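Local coordinates for acetoacetate decarboxylase (Sphingomonas wittichii, PDB 5UPB), which is an acetoacetate decarboxylase-like enzyme that probably works as a lyase, at residues D26-Y31 and A145-I150; L53-V58 and Q96-A101; A84-A89 and T157-G162; P120-A125 and P225-E230; L128-P133 and G240-Y245. All coordinates share one frame; numbering follows the deposited sequence.

Contact 1. Residues D26-Y31 and A145-I150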
# COMPACT_ATOMS: atom_id res chain seq x y z
N ASP A 26 -15.69 -11.55 8.97
CA ASP A 26 -15.22 -12.93 8.94
C ASP A 26 -13.92 -13.01 9.72
O ASP A 26 -13.03 -12.17 9.53
CB ASP A 26 -15.05 -13.41 7.50
CG ASP A 26 -16.34 -13.34 6.70
OD1 ASP A 26 -17.43 -13.47 7.29
OD2 ASP A 26 -16.28 -13.18 5.49
N MET A 27 -13.79 -14.05 10.55
CA MET A 27 -12.74 -14.11 11.56
C MET A 27 -11.99 -15.43 11.45
O MET A 27 -12.60 -16.49 11.23
CB MET A 27 -13.30 -14.02 12.99
CG MET A 27 -14.12 -12.78 13.27
SD MET A 27 -13.11 -11.35 13.37
CE MET A 27 -12.32 -11.60 14.95
N LEU A 28 -10.68 -15.35 11.62
CA LEU A 28 -9.82 -16.50 11.87
C LEU A 28 -9.21 -16.31 13.25
O LEU A 28 -8.56 -15.29 13.51
CB LEU A 28 -8.73 -16.62 10.80
CG LEU A 28 -7.57 -17.56 11.11
CD1 LEU A 28 -8.10 -19.00 11.26
CD2 LEU A 28 -6.50 -17.51 9.99
N THR A 29 -9.42 -17.27 14.14
CA THR A 29 -8.98 -17.16 15.52
C THR A 29 -8.24 -18.40 15.98
O THR A 29 -8.70 -19.54 15.75
CB THR A 29 -10.18 -16.88 16.43
OG1 THR A 29 -10.82 -15.67 16.00
CG2 THR A 29 -9.77 -16.75 17.88
N VAL A 30 -7.11 -18.18 16.66
CA VAL A 30 -6.35 -19.23 17.32
C VAL A 30 -6.25 -18.88 18.79
O VAL A 30 -5.82 -17.78 19.17
CB VAL A 30 -4.98 -19.41 16.69
CG1 VAL A 30 -4.17 -20.43 17.52
CG2 VAL A 30 -5.14 -19.86 15.26
N TYR A 31 -6.66 -19.82 19.63
CA TYR A 31 -6.52 -19.68 21.06
C TYR A 31 -5.21 -20.28 21.53
O TYR A 31 -4.74 -21.30 21.01
CB TYR A 31 -7.70 -20.36 21.75
CG TYR A 31 -8.99 -19.69 21.41
CD1 TYR A 31 -9.32 -18.44 21.95
CD2 TYR A 31 -9.92 -20.32 20.57
CE1 TYR A 31 -10.51 -17.81 21.62
CE2 TYR A 31 -11.12 -19.69 20.25
CZ TYR A 31 -11.42 -18.45 20.79
OH TYR A 31 -12.62 -17.84 20.48
N ALA A 145 -11.12 -27.81 4.38
CA ALA A 145 -10.78 -26.47 3.90
C ALA A 145 -9.61 -25.86 4.67
O ALA A 145 -9.37 -26.17 5.83
CB ALA A 145 -12.00 -25.55 4.02
N VAL A 146 -8.88 -24.95 4.01
CA VAL A 146 -7.80 -24.24 4.69
C VAL A 146 -8.11 -22.76 4.65
O VAL A 146 -8.73 -22.26 3.71
CB VAL A 146 -6.42 -24.56 4.09
CG1 VAL A 146 -6.04 -26.01 4.43
CG2 VAL A 146 -6.38 -24.32 2.57
N VAL A 147 -7.75 -22.08 5.75
CA VAL A 147 -7.89 -20.64 5.94
C VAL A 147 -6.55 -20.09 6.40
O VAL A 147 -5.82 -20.76 7.13
CB VAL A 147 -8.99 -20.35 6.99
CG1 VAL A 147 -9.12 -18.88 7.24
CG2 VAL A 147 -10.31 -20.97 6.51
N GLY A 148 -6.19 -18.89 5.95
CA GLY A 148 -4.91 -18.31 6.31
C GLY A 148 -5.03 -16.83 6.61
O GLY A 148 -5.88 -16.14 6.05
N GLY A 149 -4.20 -16.35 7.53
CA GLY A 149 -4.12 -14.92 7.79
C GLY A 149 -2.69 -14.53 8.08
O GLY A 149 -1.92 -15.33 8.63
N ILE A 150 -2.34 -13.29 7.74
CA ILE A 150 -0.99 -12.81 7.98
C ILE A 150 -1.06 -11.30 8.21
O ILE A 150 -1.93 -10.60 7.68
CB ILE A 150 -0.04 -13.16 6.80
CG1 ILE A 150 1.42 -12.85 7.12
CG2 ILE A 150 -0.40 -12.36 5.56
CD1 ILE A 150 2.38 -13.59 6.17
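Leu-28 reaches out of strand 26-31 and lays its isobutyl group against Val-147 and the glycine backbone that follows it. From CB the chain turns to set CG anti to the backbone N (chi1 166°), which carries CD2 toward the glycines while CD1 stays alongside Val-147. CB and CG lie beside Val-147 CG1 at 4.2 and 4.4 Å, and CD2 makes the closest contacts. CD1 lies 4.1 Å from Val-147 CG1, and CD2 sits 4.0 Å from the same methyl, so one valine branch meets both arms of the leucine as the two side chains slide past each other in opposite directions. CD2 then goes on to the main chain, 3.7 Å from Gly-148 C and 3.6 Å from Gly-149 N. A side chain on Gly-149 would point at this methyl; its absence lets the leucine close directly onto the peptide. The strands cross nearly at right angles, -85°, with axes 8.1 Å apart. Leu-161 and Leu-163 of strand 156-166 also touch Leu-28, while Leu-141 and Pro-131 pack on Val-147. The contact is van der Waals in kind, a methyl against a valine branch and a glycine peptide: buried, it depends on shape and on shedding water.

Contact 2. Residues L53-V58 and Q96-A101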
# COMPACT_ATOMS: atom_id res chain seq x y z
N LEU A 53 -4.80 -17.65 29.10
CA LEU A 53 -5.49 -17.72 27.82
C LEU A 53 -5.32 -16.41 27.06
O LEU A 53 -5.43 -15.33 27.64
CB LEU A 53 -6.98 -17.97 28.03
CG LEU A 53 -7.84 -17.89 26.75
CD1 LEU A 53 -7.48 -19.00 25.73
CD2 LEU A 53 -9.32 -17.90 27.08
N CYS A 54 -4.97 -16.53 25.78
CA CYS A 54 -4.85 -15.44 24.82
C CYS A 54 -5.58 -15.87 23.57
O CYS A 54 -5.78 -17.08 23.36
CB CYS A 54 -3.39 -15.10 24.42
SG CYS A 54 -2.48 -14.65 25.79
N MET A 55 -6.02 -14.89 22.78
CA MET A 55 -6.56 -15.19 21.46
C MET A 55 -5.80 -14.36 20.44
O MET A 55 -5.57 -13.15 20.65
CB MET A 55 -8.07 -14.91 21.31
CG MET A 55 -8.50 -13.58 21.01
SD MET A 55 -10.27 -13.70 20.68
CE MET A 55 -10.88 -12.68 22.00
N ALA A 56 -5.36 -15.01 19.38
CA ALA A 56 -4.87 -14.33 18.19
C ALA A 56 -5.96 -14.38 17.12
O ALA A 56 -6.61 -15.41 16.97
CB ALA A 56 -3.61 -15.01 17.68
N TYR A 57 -6.23 -13.24 16.45
CA TYR A 57 -7.14 -13.29 15.32
C TYR A 57 -6.67 -12.44 14.16
O TYR A 57 -5.94 -11.45 14.32
CB TYR A 57 -8.60 -12.87 15.68
CG TYR A 57 -8.83 -11.41 16.01
CD1 TYR A 57 -8.90 -10.45 15.01
CD2 TYR A 57 -9.02 -11.00 17.31
CE1 TYR A 57 -9.13 -9.11 15.33
CE2 TYR A 57 -9.25 -9.69 17.62
CZ TYR A 57 -9.30 -8.75 16.64
OH TYR A 57 -9.55 -7.44 16.96
N VAL A 58 -7.12 -12.85 12.98
CA VAL A 58 -7.08 -12.03 11.78
C VAL A 58 -8.50 -11.99 11.23
O VAL A 58 -9.13 -13.04 11.08
CB VAL A 58 -6.14 -12.60 10.70
CG1 VAL A 58 -6.22 -11.75 9.46
CG2 VAL A 58 -4.74 -12.75 11.26
N GLN A 96 -15.32 -10.79 33.46
CA GLN A 96 -14.39 -11.46 32.57
C GLN A 96 -14.33 -10.75 31.24
O GLN A 96 -15.36 -10.38 30.67
CB GLN A 96 -14.87 -12.90 32.32
CG GLN A 96 -14.92 -13.77 33.58
CD GLN A 96 -15.26 -15.21 33.26
OE1 GLN A 96 -16.19 -15.48 32.51
NE2 GLN A 96 -14.49 -16.14 33.83
N GLY A 97 -13.12 -10.57 30.72
CA GLY A 97 -13.04 -9.90 29.44
C GLY A 97 -11.75 -10.25 28.73
O GLY A 97 -10.99 -11.12 29.16
N TYR A 98 -11.52 -9.53 27.63
CA TYR A 98 -10.27 -9.56 26.91
C TYR A 98 -9.69 -8.15 26.92
O TYR A 98 -10.44 -7.17 26.85
CB TYR A 98 -10.44 -9.99 25.44
CG TYR A 98 -10.59 -11.47 25.29
CD1 TYR A 98 -9.48 -12.33 25.38
CD2 TYR A 98 -11.86 -12.03 25.09
CE1 TYR A 98 -9.64 -13.71 25.24
CE2 TYR A 98 -12.03 -13.38 24.95
CZ TYR A 98 -10.93 -14.23 25.02
OH TYR A 98 -11.14 -15.60 24.88
N PHE A 99 -8.36 -8.06 27.02
CA PHE A 99 -7.65 -6.81 26.77
C PHE A 99 -6.89 -6.99 25.47
O PHE A 99 -6.02 -7.87 25.39
CB PHE A 99 -6.68 -6.44 27.90
CG PHE A 99 -5.90 -5.19 27.62
CD1 PHE A 99 -6.52 -3.95 27.63
CD2 PHE A 99 -4.54 -5.26 27.34
CE1 PHE A 99 -5.81 -2.81 27.37
CE2 PHE A 99 -3.82 -4.11 27.07
CZ PHE A 99 -4.44 -2.89 27.09
N PRO A 100 -7.25 -6.28 24.41
CA PRO A 100 -6.54 -6.47 23.12
C PRO A 100 -5.23 -5.66 23.08
O PRO A 100 -5.14 -4.58 22.51
CB PRO A 100 -7.58 -5.99 22.10
CG PRO A 100 -8.32 -4.91 22.84
CD PRO A 100 -8.32 -5.28 24.31
N ALA A 101 -4.19 -6.26 23.66
CA ALA A 101 -2.91 -5.55 23.89
C ALA A 101 -2.30 -5.04 22.60
O ALA A 101 -1.85 -3.90 22.53
CB ALA A 101 -1.93 -6.49 24.58
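Tyr-98 OH is hydrogen-bonded to the backbone O of Arg-175, and beside that polar tip Leu-53 CD2 lies 3.7 Å from Tyr-98 OH. The carbonyl can only accept, so the phenol gives its proton there and the ring's far end is pinned. Its middle is covered from strand 53-58. Met-55 stands with CG between the backbone N and the carbonyl carbon (chi1 83°), lifting the thioether off its strand, and a bend at chi3 swings CE over the centre of one ring face. The two side chains meet at about a right angle. Met-55 SD lies 4.6 Å from the centroid of the Tyr-98 ring, 15° off the normal, a Met-aromatic contact over the face that CE covers. Strand 80-92 runs between the two segments and pairs with both, so these side chains meet across a strand they flank. Tyr-31 touches both Met-55 and Tyr-98 and extends the cluster. A leucine in place of Tyr-98 would probably leave Arg-175 O without its hydroxyl partner and Met-55 CE without a flat surface to lie on. The contact thus joins a polarisable sulfur-and-pi interface to the hydrogen bond to Arg-175 O that anchors the ring's hydroxyl end.

Contact 3. Residues A84-A89 and T157-G162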
# COMPACT_ATOMS: atom_id res chain seq x y z
N ALA A 84 -5.70 -7.47 12.69
CA ALA A 84 -5.10 -8.59 13.39
C ALA A 84 -4.81 -8.18 14.83
O ALA A 84 -4.40 -7.04 15.10
CB ALA A 84 -3.81 -9.03 12.68
N ALA A 85 -4.94 -9.13 15.74
CA ALA A 85 -4.75 -8.79 17.14
C ALA A 85 -4.26 -9.97 17.94
O ALA A 85 -4.53 -11.14 17.63
CB ALA A 85 -6.03 -8.27 17.77
N LEU A 86 -3.57 -9.63 19.04
CA LEU A 86 -3.24 -10.54 20.12
C LEU A 86 -3.88 -9.99 21.39
O LEU A 86 -3.53 -8.88 21.83
CB LEU A 86 -1.72 -10.64 20.28
CG LEU A 86 -1.01 -11.14 19.02
CD1 LEU A 86 0.50 -10.93 19.09
CD2 LEU A 86 -1.31 -12.62 18.87
N SER A 87 -4.83 -10.72 21.95
CA SER A 87 -5.63 -10.25 23.08
C SER A 87 -5.47 -11.19 24.26
O SER A 87 -5.35 -12.41 24.09
CB SER A 87 -7.15 -10.15 22.75
OG SER A 87 -7.40 -9.31 21.66
N ILE A 88 -5.59 -10.64 25.46
CA ILE A 88 -5.27 -11.32 26.72
C ILE A 88 -6.55 -11.50 27.52
O ILE A 88 -7.27 -10.53 27.78
CB ILE A 88 -4.23 -10.53 27.52
CG1 ILE A 88 -2.96 -10.37 26.67
CG2 ILE A 88 -3.95 -11.20 28.87
CD1 ILE A 88 -1.95 -9.39 27.24
N ALA A 89 -6.83 -12.73 27.93
CA ALA A 89 -7.96 -12.96 28.81
C ALA A 89 -7.63 -12.42 30.20
O ALA A 89 -6.53 -12.64 30.72
CB ALA A 89 -8.33 -14.44 28.88
N THR A 157 7.22 -9.35 9.20
CA THR A 157 6.10 -10.23 9.54
C THR A 157 5.84 -10.14 11.03
O THR A 157 6.74 -10.33 11.85
CB THR A 157 6.43 -11.67 9.17
OG1 THR A 157 6.88 -11.73 7.80
CG2 THR A 157 5.17 -12.51 9.36
N LEU A 158 4.60 -9.87 11.40
CA LEU A 158 4.22 -9.82 12.81
C LEU A 158 3.75 -11.18 13.30
O LEU A 158 4.31 -11.73 14.26
CB LEU A 158 3.12 -8.78 13.00
CG LEU A 158 3.51 -7.35 12.59
CD1 LEU A 158 2.23 -6.53 12.40
CD2 LEU A 158 4.45 -6.75 13.61
N PHE A 159 2.72 -11.74 12.67
CA PHE A 159 2.41 -13.14 12.92
C PHE A 159 1.62 -13.71 11.76
O PHE A 159 1.14 -12.99 10.88
CB PHE A 159 1.69 -13.35 14.26
CG PHE A 159 0.30 -12.77 14.36
CD1 PHE A 159 -0.83 -13.52 14.02
CD2 PHE A 159 0.11 -11.48 14.86
CE1 PHE A 159 -2.11 -13.00 14.16
CE2 PHE A 159 -1.17 -10.95 14.99
CZ PHE A 159 -2.30 -11.73 14.65
N ARG A 160 1.63 -15.04 11.69
CA ARG A 160 0.87 -15.80 10.71
C ARG A 160 -0.07 -16.74 11.46
O ARG A 160 0.31 -17.28 12.50
CB ARG A 160 1.76 -16.63 9.81
CG ARG A 160 2.92 -15.88 9.21
CD ARG A 160 3.99 -16.85 8.74
NE ARG A 160 3.52 -17.68 7.63
CZ ARG A 160 4.16 -18.77 7.22
NH1 ARG A 160 5.26 -19.18 7.85
NH2 ARG A 160 3.69 -19.45 6.20
N LEU A 161 -1.27 -16.92 10.93
CA LEU A 161 -2.28 -17.82 11.48
C LEU A 161 -2.85 -18.66 10.36
O LEU A 161 -2.97 -18.21 9.22
CB LEU A 161 -3.47 -17.13 12.10
CG LEU A 161 -3.38 -16.28 13.33
CD1 LEU A 161 -4.82 -15.90 13.69
CD2 LEU A 161 -2.68 -17.03 14.44
N GLY A 162 -3.29 -19.87 10.72
CA GLY A 162 -3.95 -20.71 9.74
C GLY A 162 -4.81 -21.75 10.43
O GLY A 162 -4.69 -21.99 11.64
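This is a buried, apolar contact in the interior of the fold, where strand 84-89 and strand 157-162 cross at 86° with axes 9.0 Å apart and one aromatic ring spans the gap. Phe-159 carries it. With CG between the backbone N and the carbonyl carbon (chi1 66°), its ring stands out from its strand and drives its far rim into the other one. CZ meets Ala-84 CB at 3.7 Å and lies 3.8 Å from Ala-85 O, both approaching obliquely. Ala-85 N and, within its own segment, Leu-161 CG lie at the ring edge, in plane. Over one face, offset toward the rim, comes Leu-86 CD2, 4.2 Å above the ring plane, while Leu-86 CG is 4.0 Å from Phe-159 CE2. The small alanine at 84 lets the ring come this close to the backbone. Replacing Phe-159 with an alanine would probably open a gap between the crossed strands and leave Ala-84 and the Leu-86 methyl without their partner. Val-58 and Cys-151 also pack on the ring. Leu-158 and Phe-159 both face Cys-151 in a classic beta bulge, and the near-perpendicular crossing is that of orthogonal beta packing, consistent with the closed, cone-like barrel of the acetoacetate decarboxylase family.

Contact 4. Residues P120-A125 and P225-E230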
# COMPACT_ATOMS: atom_id res chain seq x y z
N PRO A 120 -5.55 -0.41 21.78
CA PRO A 120 -4.25 0.02 21.23
C PRO A 120 -4.06 -0.53 19.82
O PRO A 120 -3.94 -1.74 19.64
CB PRO A 120 -3.24 -0.58 22.21
CG PRO A 120 -4.02 -1.02 23.39
CD PRO A 120 -5.38 -1.37 22.87
N LYS A 121 -4.05 0.37 18.81
CA LYS A 121 -3.92 -0.06 17.42
C LYS A 121 -2.78 0.66 16.69
O LYS A 121 -2.59 1.87 16.84
CB LYS A 121 -5.22 0.19 16.61
CG LYS A 121 -6.49 -0.47 17.19
CD LYS A 121 -7.59 -0.51 16.15
CE LYS A 121 -8.88 -1.14 16.74
NZ LYS A 121 -9.90 -1.29 15.66
N LYS A 122 -2.08 -0.08 15.85
CA LYS A 122 -1.13 0.44 14.87
C LYS A 122 -1.65 0.13 13.47
O LYS A 122 -2.62 -0.64 13.29
CB LYS A 122 0.24 -0.18 15.07
CG LYS A 122 0.89 0.16 16.43
CD LYS A 122 2.26 -0.53 16.56
CE LYS A 122 2.91 -0.21 17.85
NZ LYS A 122 4.17 -1.03 18.04
N ILE A 123 -1.00 0.72 12.46
CA ILE A 123 -1.31 0.41 11.08
C ILE A 123 -0.39 -0.70 10.61
O ILE A 123 0.85 -0.60 10.74
CB ILE A 123 -1.13 1.63 10.16
CG1 ILE A 123 -2.12 2.74 10.48
CG2 ILE A 123 -1.22 1.14 8.67
CD1 ILE A 123 -3.58 2.35 10.17
N GLY A 124 -0.97 -1.72 10.01
CA GLY A 124 -0.20 -2.76 9.35
C GLY A 124 -0.84 -3.15 8.04
O GLY A 124 -1.86 -2.59 7.64
N ALA A 125 -0.24 -4.13 7.39
CA ALA A 125 -0.84 -4.76 6.22
C ALA A 125 -1.34 -6.11 6.69
O ALA A 125 -0.59 -6.84 7.34
CB ALA A 125 0.19 -4.90 5.09
N PRO A 225 11.91 -4.85 15.61
CA PRO A 225 12.60 -3.99 16.59
C PRO A 225 11.66 -3.03 17.32
O PRO A 225 12.02 -2.59 18.41
CB PRO A 225 13.63 -3.24 15.74
CG PRO A 225 13.08 -3.27 14.33
CD PRO A 225 12.31 -4.59 14.22
N ASP A 226 10.48 -2.71 16.76
CA ASP A 226 9.53 -1.78 17.38
C ASP A 226 8.23 -2.46 17.82
O ASP A 226 7.18 -1.83 17.95
CB ASP A 226 9.24 -0.60 16.43
CG ASP A 226 8.78 -1.03 15.04
OD1 ASP A 226 8.69 -2.25 14.76
OD2 ASP A 226 8.54 -0.12 14.20
N GLU A 227 8.29 -3.76 18.09
CA GLU A 227 7.15 -4.52 18.61
C GLU A 227 7.65 -5.36 19.76
O GLU A 227 8.86 -5.50 19.96
CB GLU A 227 6.54 -5.43 17.55
CG GLU A 227 6.11 -4.74 16.28
CD GLU A 227 4.85 -3.92 16.48
OE1 GLU A 227 4.37 -3.80 17.64
OE2 GLU A 227 4.31 -3.39 15.46
N ALA A 228 6.73 -5.99 20.47
CA ALA A 228 7.09 -6.83 21.61
C ALA A 228 6.40 -8.18 21.50
O ALA A 228 5.83 -8.69 22.46
CB ALA A 228 6.72 -6.17 22.94
N LEU A 229 6.48 -8.78 20.30
CA LEU A 229 5.79 -10.03 20.00
C LEU A 229 6.31 -11.17 20.85
O LEU A 229 5.58 -12.13 21.09
CB LEU A 229 5.95 -10.35 18.52
CG LEU A 229 5.28 -9.34 17.61
CD1 LEU A 229 5.92 -9.30 16.21
CD2 LEU A 229 3.81 -9.69 17.51
N GLU A 230 7.56 -11.08 21.32
CA GLU A 230 8.13 -12.12 22.15
C GLU A 230 7.32 -12.35 23.42
O GLU A 230 7.48 -13.40 24.05
CB GLU A 230 9.59 -11.77 22.49
CG GLU A 230 10.55 -11.93 21.29
CD GLU A 230 10.45 -10.77 20.25
OE1 GLU A 230 9.91 -9.68 20.57
OE2 GLU A 230 10.93 -10.96 19.10
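The carboxylate of Glu-227 is met from above its plane by Lys-122: NZ bonds OE1 at 2.8 Å in a salt bridge, arriving 53° out of that plane. CD and CE of the lysine lie on the same side as NZ but out beyond the oxygens, Lys-122 CD coming to 3.7 Å from Glu-227 OE2. The two side chains approach from opposite directions. Lys-122 is fully extended beyond CG, whereas Glu-227 folds at chi2 (-73°), and this kink turns its carboxylate back to the ammonium group. OE2 takes a second partner, the indole NE1 of Trp-104, whose side chain also packs on Lys-122. Asp-226 adds its backbone: its O is 3.1 Å from Lys-122 NZ. Asp-226 OD2 bonds His-154 and Arg-153, and Asp-226 OD1 lies 5.7 Å from Lys-122 NZ. Ala-13 of the fourth subunit accepts a further hydrogen bond from NZ through its backbone O, and Phe-6 of that subunit packs on Glu-227. The contact therefore fastens the loop 225-230 to strand 121-123 through a buried ion pair. Each end has another polar partner as well, Trp-104 for the acid and a neighbouring chain for the lysine, which ties this charge pairing to the assembly.

Contact 5. Residues L128-P133 and G240-Y245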
# COMPACT_ATOMS: atom_id res chain seq x y z
N LEU A 128 -6.66 -11.65 5.30
CA LEU A 128 -7.40 -12.87 5.65
C LEU A 128 -7.82 -13.54 4.36
O LEU A 128 -8.48 -12.91 3.52
CB LEU A 128 -8.63 -12.54 6.49
CG LEU A 128 -9.54 -13.77 6.73
CD1 LEU A 128 -8.83 -14.83 7.54
CD2 LEU A 128 -10.80 -13.35 7.45
N ALA A 129 -7.43 -14.79 4.16
CA ALA A 129 -7.87 -15.55 2.99
C ALA A 129 -8.71 -16.74 3.43
O ALA A 129 -8.24 -17.58 4.21
CB ALA A 129 -6.69 -16.05 2.16
N ARG A 130 -9.93 -16.80 2.94
CA ARG A 130 -10.80 -17.98 3.10
C ARG A 130 -11.25 -18.47 1.73
O ARG A 130 -11.34 -17.68 0.78
CB ARG A 130 -12.01 -17.70 4.00
CG ARG A 130 -11.60 -17.06 5.26
CD ARG A 130 -12.63 -17.15 6.38
NE ARG A 130 -13.98 -16.80 5.99
CZ ARG A 130 -15.07 -17.11 6.69
NH1 ARG A 130 -15.00 -17.76 7.87
NH2 ARG A 130 -16.24 -16.73 6.22
N PRO A 131 -11.48 -19.77 1.59
CA PRO A 131 -11.91 -20.31 0.30
C PRO A 131 -13.28 -19.78 -0.12
O PRO A 131 -14.26 -19.84 0.64
CB PRO A 131 -11.93 -21.81 0.54
CG PRO A 131 -12.22 -21.96 2.03
CD PRO A 131 -11.53 -20.78 2.67
N HIS A 132 -13.35 -19.28 -1.33
CA HIS A 132 -14.60 -18.73 -1.80
C HIS A 132 -15.57 -19.87 -2.15
O HIS A 132 -15.18 -20.81 -2.85
CB HIS A 132 -14.36 -17.84 -3.02
CG HIS A 132 -15.55 -17.03 -3.40
ND1 HIS A 132 -16.67 -17.56 -3.99
CD2 HIS A 132 -15.79 -15.69 -3.27
CE1 HIS A 132 -17.55 -16.61 -4.20
NE2 HIS A 132 -17.04 -15.46 -3.80
N PRO A 133 -16.83 -19.81 -1.70
CA PRO A 133 -17.75 -20.94 -1.96
C PRO A 133 -17.93 -21.25 -3.44
O PRO A 133 -18.29 -22.39 -3.79
CB PRO A 133 -19.07 -20.46 -1.35
CG PRO A 133 -18.71 -19.46 -0.37
CD PRO A 133 -17.46 -18.77 -0.87
N GLY A 240 -8.31 -23.79 17.19
CA GLY A 240 -8.51 -22.84 16.12
C GLY A 240 -9.93 -22.90 15.62
O GLY A 240 -10.59 -23.95 15.68
N VAL A 241 -10.42 -21.75 15.16
CA VAL A 241 -11.78 -21.62 14.65
C VAL A 241 -11.83 -20.47 13.64
O VAL A 241 -11.05 -19.51 13.73
CB VAL A 241 -12.78 -21.40 15.80
CG1 VAL A 241 -12.54 -20.06 16.45
CG2 VAL A 241 -14.19 -21.50 15.32
N THR A 242 -12.74 -20.60 12.66
CA THR A 242 -13.09 -19.51 11.74
C THR A 242 -14.61 -19.39 11.77
O THR A 242 -15.32 -20.40 11.96
CB THR A 242 -12.56 -19.75 10.30
OG1 THR A 242 -12.76 -18.57 9.50
CG2 THR A 242 -13.26 -20.97 9.62
N TYR A 243 -15.10 -18.17 11.66
CA TYR A 243 -16.52 -17.93 11.88
C TYR A 243 -16.87 -16.55 11.37
O TYR A 243 -16.00 -15.73 11.04
CB TYR A 243 -16.90 -18.07 13.34
CG TYR A 243 -16.17 -17.11 14.25
CD1 TYR A 243 -14.92 -17.41 14.73
CD2 TYR A 243 -16.78 -15.94 14.68
CE1 TYR A 243 -14.27 -16.55 15.59
CE2 TYR A 243 -16.14 -15.08 15.53
CZ TYR A 243 -14.89 -15.39 16.00
OH TYR A 243 -14.26 -14.52 16.86
N SER A 244 -18.17 -16.29 11.38
CA SER A 244 -18.68 -14.96 11.06
C SER A 244 -19.25 -14.32 12.31
O SER A 244 -19.78 -14.98 13.22
CB SER A 244 -19.71 -15.02 9.95
OG SER A 244 -19.10 -15.58 8.81
N TYR A 245 -19.20 -13.00 12.31
CA TYR A 245 -19.48 -12.22 13.48
C TYR A 245 -20.10 -10.89 13.12
O TYR A 245 -19.64 -10.20 12.21
CB TYR A 245 -18.09 -11.99 14.10
CG TYR A 245 -17.93 -11.17 15.34
CD1 TYR A 245 -18.90 -11.11 16.29
CD2 TYR A 245 -16.78 -10.39 15.51
CE1 TYR A 245 -18.73 -10.36 17.41
CE2 TYR A 245 -16.60 -9.62 16.62
CZ TYR A 245 -17.58 -9.60 17.58
OH TYR A 245 -17.42 -8.81 18.70
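Arg-130, which spans to Thr-242 and Ser-244, is reached through Leu-128 and Ala-129 at the end of a strand. Leu-128 points its CB toward 240-245, but the touching is left to the arginine two residues on. A bend at chi3 (-48°) turns the guanidinium of Arg-130 to Thr-242, and NH1 gives OG1 a hydrogen bond of 2.9 Å, nearly straight at 161°. OG1 lies close to the guanidinium plane, 5° out of it, and Arg-130 CD lies 3.4 Å from Thr-242 OG1. The hydroxyl is also bonded to Met-27 O; as that carbonyl can only accept, Thr-242 must pass its proton there while receiving from Arg-130. Arg-130 NH2 comes obliquely to 4.0 Å from Ser-244 OG, which is hydrogen-bonded to Asp-26 OD1, and Asp-26 OD2 forms a long, weak ion pair with NH2. Beyond Pro-131 the segment leaves 240-245, and His-132 bonds Asp-26 of the second subunit. One hydroxyl thus relays between an arginine and a main-chain carbonyl. The arginine's positive charge would be expected to polarise that hydroxyl and strengthen its bond to Met-27 O.

Contacts 1 and 3 are the apolar interior: both cross strands almost perpendicularly, and they meet where strand 146-153 pairs with 156-166. Contact 2 is only partly buried and mixes sulfur, ring and hydroxyl; strand 80-92 of contact 3 runs between its two strands and pairs with both. Contacts 4 and 5 are polar but also buried, about 23 Å apart between centres, and lie against other subunits, contact 4 the fourth and contact 5 the second; contacts 1 and 3 touch the second too, through residues off their apolar centres. Contact 5 lies beside contact 1, about 6 Å between centres, linked through Met-27 O and Thr-242 OG1. Contact 4 borders contact 3 instead, with Leu-158 packed on Glu-227 and Leu-229 against Leu-86.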